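Local coordinates for protein NADH oxidoreductase (Mesorhizobium loti, PDB 3PI7) that probably binds NADPH and acts as an NAD(P)H-dependent oxidoreductase, perhaps reducing quinones, at residues Lys106-Ala111 and Cys131-Asp136. Numbering follows the deposited sequence. Where two conformers were deposited one is given.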
ATOM      1  N   LYS A 106     -30.446   5.527  30.429  1.00 14.41           N
ATOM      2  CA  LYS A 106     -29.433   6.506  30.091  1.00 12.52           C
ATOM      3  C   LYS A 106     -29.580   6.969  28.668  1.00 14.24           C
ATOM      4  O   LYS A 106     -30.015   6.225  27.796  1.00 14.17           O
ATOM      5  CB  LYS A 106     -28.018   5.941  30.344  1.00 13.91           C
ATOM      6  CG  LYS A 106     -27.777   5.806  31.835  1.00 21.22           C
ATOM      7  CD  LYS A 106     -26.418   5.228  32.189  1.00 32.73           C
ATOM      8  CE  LYS A 106     -26.233   5.256  33.697  1.00 37.12           C
ATOM      9  NZ  LYS A 106     -25.754   3.942  34.234  1.00 40.81           N
ATOM     10  N   ARG A 107     -29.288   8.250  28.470  1.00 10.64           N
ATOM     11  CA  ARG A 107     -29.273   8.868  27.173  1.00 11.70           C
ATOM     12  C   ARG A 107     -27.880   8.634  26.614  1.00 14.62           C
ATOM     13  O   ARG A 107     -26.885   8.920  27.298  1.00 15.68           O
ATOM     14  CB  ARG A 107     -29.583  10.329  27.353  1.00 16.03           C
ATOM     15  CG  ARG A 107     -29.424  11.174  26.134  1.00 20.34           C
ATOM     16  CD  ARG A 107     -29.705  12.590  26.601  1.00 30.21           C
ATOM     17  NE  ARG A 107     -28.650  13.167  27.454  1.00 23.41           N
ATOM     18  CZ  ARG A 107     -28.123  14.363  27.218  1.00 37.03           C
ATOM     19  NH1 ARG A 107     -28.544  15.088  26.188  1.00 21.21           N
ATOM     20  NH2 ARG A 107     -27.158  14.837  27.998  1.00 29.41           N
ATOM     21  N   VAL A 108     -27.806   8.035  25.429  1.00 11.88           N
ATOM     22  CA  VAL A 108     -26.532   7.625  24.872  1.00 10.12           C
ATOM     23  C   VAL A 108     -26.368   8.012  23.434  1.00 14.09           C
ATOM     24  O   VAL A 108     -27.345   8.081  22.684  1.00 15.45           O
ATOM     25  CB  VAL A 108     -26.355   6.060  24.958  1.00 13.75           C
ATOM     26  CG1 VAL A 108     -26.236   5.556  26.396  1.00 13.21           C
ATOM     27  CG2 VAL A 108     -27.465   5.319  24.199  1.00 12.87           C
ATOM     28  N   ALA A 109     -25.119   8.210  23.042  1.00 12.52           N
ATOM     29  CA  ALA A 109     -24.734   8.224  21.637  1.00 11.90           C
ATOM     30  C   ALA A 109     -24.535   6.759  21.315  1.00 13.12           C
ATOM     31  O   ALA A 109     -24.038   6.024  22.183  1.00 12.66           O
ATOM     32  CB  ALA A 109     -23.447   9.008  21.447  1.00 13.63           C
ATOM     33  N   PHE A 110     -24.948   6.278  20.142  1.00  8.84           N
ATOM     34  CA  PHE A 110     -24.757   4.856  19.916  1.00  8.44           C
ATOM     35  C   PHE A 110     -24.377   4.558  18.476  1.00 12.96           C
ATOM     36  O   PHE A 110     -24.712   5.331  17.585  1.00 13.29           O
ATOM     37  CB  PHE A 110     -26.003   4.055  20.301  1.00 10.08           C
ATOM     38  CG  PHE A 110     -27.193   4.365  19.437  1.00 10.32           C
ATOM     39  CD1 PHE A 110     -28.049   5.416  19.753  1.00 12.64           C
ATOM     40  CD2 PHE A 110     -27.479   3.587  18.323  1.00 11.04           C
ATOM     41  CE1 PHE A 110     -29.149   5.719  18.933  1.00 13.27           C
ATOM     42  CE2 PHE A 110     -28.556   3.906  17.493  1.00 11.63           C
ATOM     43  CZ  PHE A 110     -29.388   4.959  17.817  1.00 11.65           C
ATOM     44  N   ALA A 111     -23.749   3.400  18.271  1.00 11.31           N
ATOM     45  CA  ALA A 111     -23.377   2.881  16.966  1.00 13.10           C
ATOM     46  C   ALA A 111     -23.987   1.494  16.897  1.00 15.45           C
ATOM     47  O   ALA A 111     -23.820   0.697  17.820  1.00 14.44           O
ATOM     48  CB  ALA A 111     -21.851   2.858  16.810  1.00 13.91           C
ATOM     49  N   CYS A 131     -22.210   2.089  23.121  1.00 13.96           N
ATOM     50  CA  CYS A 131     -22.945   3.241  23.618  1.00 13.50           C
ATOM     51  C   CYS A 131     -22.089   4.116  24.430  1.00 17.26           C
ATOM     52  O   CYS A 131     -21.243   3.635  25.174  1.00 16.68           O
ATOM     53  CB  CYS A 131     -24.153   2.795  24.427  1.00 14.64           C
ATOM     54  SG  CYS A 131     -25.362   1.883  23.455  1.00 17.42           S
ATOM     55  N   ILE A 132     -22.335   5.415  24.334  1.00 13.70           N
ATOM     56  CA  ILE A 132     -21.603   6.366  25.162  1.00 15.19           C
ATOM     57  C   ILE A 132     -22.623   7.120  25.973  1.00 17.61           C
ATOM     58  O   ILE A 132     -23.333   7.952  25.399  1.00 17.00           O
ATOM     59  CB  ILE A 132     -20.722   7.341  24.324  1.00 18.21           C
ATOM     60  CG1 ILE A 132     -19.679   6.613  23.455  1.00 19.31           C
ATOM     61  CG2 ILE A 132     -20.113   8.436  25.208  1.00 19.05           C
ATOM     62  CD1 ILE A 132     -18.956   7.540  22.453  1.00 21.75           C
ATOM     63  N   PRO A 133     -22.749   6.848  27.290  1.00 16.27           N
ATOM     64  CA  PRO A 133     -23.695   7.624  28.087  1.00 17.69           C
ATOM     65  C   PRO A 133     -23.269   9.077  28.038  1.00 22.54           C
ATOM     66  O   PRO A 133     -22.084   9.408  28.200  1.00 22.33           O
ATOM     67  CB  PRO A 133     -23.590   7.010  29.482  1.00 19.50           C
ATOM     68  CG  PRO A 133     -22.966   5.639  29.261  1.00 23.84           C
ATOM     69  CD  PRO A 133     -22.007   5.886  28.124  1.00 19.63           C
ATOM     70  N   LEU A 134     -24.202   9.931  27.694  1.00 18.36           N
ATOM     71  CA  LEU A 134     -23.807  11.311  27.600  1.00 19.30           C
ATOM     72  C   LEU A 134     -23.828  11.962  28.941  1.00 25.43           C
ATOM     73  O   LEU A 134     -24.664  11.613  29.808  1.00 23.33           O
ATOM     74  CB  LEU A 134     -24.729  12.074  26.644  1.00 19.50           C
ATOM     75  CG  LEU A 134     -24.901  11.519  25.238  1.00 24.74           C
ATOM     76  CD1 LEU A 134     -25.909  12.361  24.474  1.00 27.41           C
ATOM     77  CD2 LEU A 134     -23.581  11.464  24.497  1.00 23.23           C
ATOM     78  N   LEU A 135     -22.907  12.909  29.141  0.50 22.50           N
ATOM     79  CA  LEU A 135     -22.881  13.736  30.345  0.50 23.11           C
ATOM     80  C   LEU A 135     -24.235  14.440  30.408  0.50 27.64           C
ATOM     81  O   LEU A 135     -24.781  14.770  29.352  0.50 26.04           O
ATOM     82  CB  LEU A 135     -21.721  14.731  30.243  0.50 22.86           C
ATOM     83  CG  LEU A 135     -21.551  15.747  31.355  0.50 27.34           C
ATOM     84  CD1 LEU A 135     -21.043  15.095  32.642  0.50 27.29           C
ATOM     85  CD2 LEU A 135     -20.604  16.806  30.929  0.50 30.21           C
ATOM     86  N   ASP A 136     -24.799  14.602  31.613  1.00 25.96           N
ATOM     87  CA  ASP A 136     -26.137  15.189  31.823  1.00 26.48           C
ATOM     88  C   ASP A 136     -26.343  16.567  31.156  1.00 32.39           C
ATOM     89  O   ASP A 136     -27.471  16.877  30.758  1.00 32.75           O
ATOM     90  CB  ASP A 136     -26.427  15.304  33.327  1.00 28.13           C
ATOM     91  CG  ASP A 136     -25.428  16.185  34.069  1.00 35.11           C
ATOM     92  OD1 ASP A 136     -24.208  15.871  34.035  1.00 35.81           O
ATOM     93  OD2 ASP A 136     -25.859  17.178  34.683  1.00 32.76           O
TER
HETATM   94  O   HOH W   1     -27.225  12.309  29.790  1.00 31.85           O
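Strands 107-111 and 131-133 pair antiparallel within the GroES-like region of this medium-chain reductase, where strand 86-94 flanks 107-111 on its other side. The axes run at 159°, and Ala-109 with Ile-132 forms the hydrogen-bonded pair: Ile-132 N reaches Ala-109 O at 2.8 Å, and Ala-109 N meets Ile-132 O at 3.0 Å. Pro-133, lacking an amide hydrogen, fits because its place opposite Val-108 is a non-hydrogen-bonded one; just beyond the strand Leu-134 N adds a further bond, 2.9 Å from Arg-107 O and nearly straight (173°).

The side chains alternate. Val-108, Phe-110, Cys-131 and Pro-133 share one face; there Cys-131 SG lies 3.9 Å from Phe-110 CB, while Val-108 CG1 rests against the proline backbone. On the other face Ala-109 CB touches Leu-134 CD2 at 3.9 Å, and Ile-132 extends this apolar surface to Ile-305 of helix 298-313.

At the start of strand 107-111 the side chain of Arg-107 crosses that of Leu-134 at about a right angle. With CG anti to the backbone N and a bend at chi3 (71°), its guanidinium lies with one face against Leu-134 CD1, 4.0 Å above the plane. Water 1, at the edge, accepts from Arg-107 NE (2.9 Å) and donates to Leu-134 O (2.7 Å). Arg-107 NH1 forms a salt bridge with Asp-140, and NH2 bonds to Val-138 O. The arginine thus has apolar cover on one face and polar partners for all three nitrogens, which should restrict its rotation and tie the segment following 131-133 to strand 107-111.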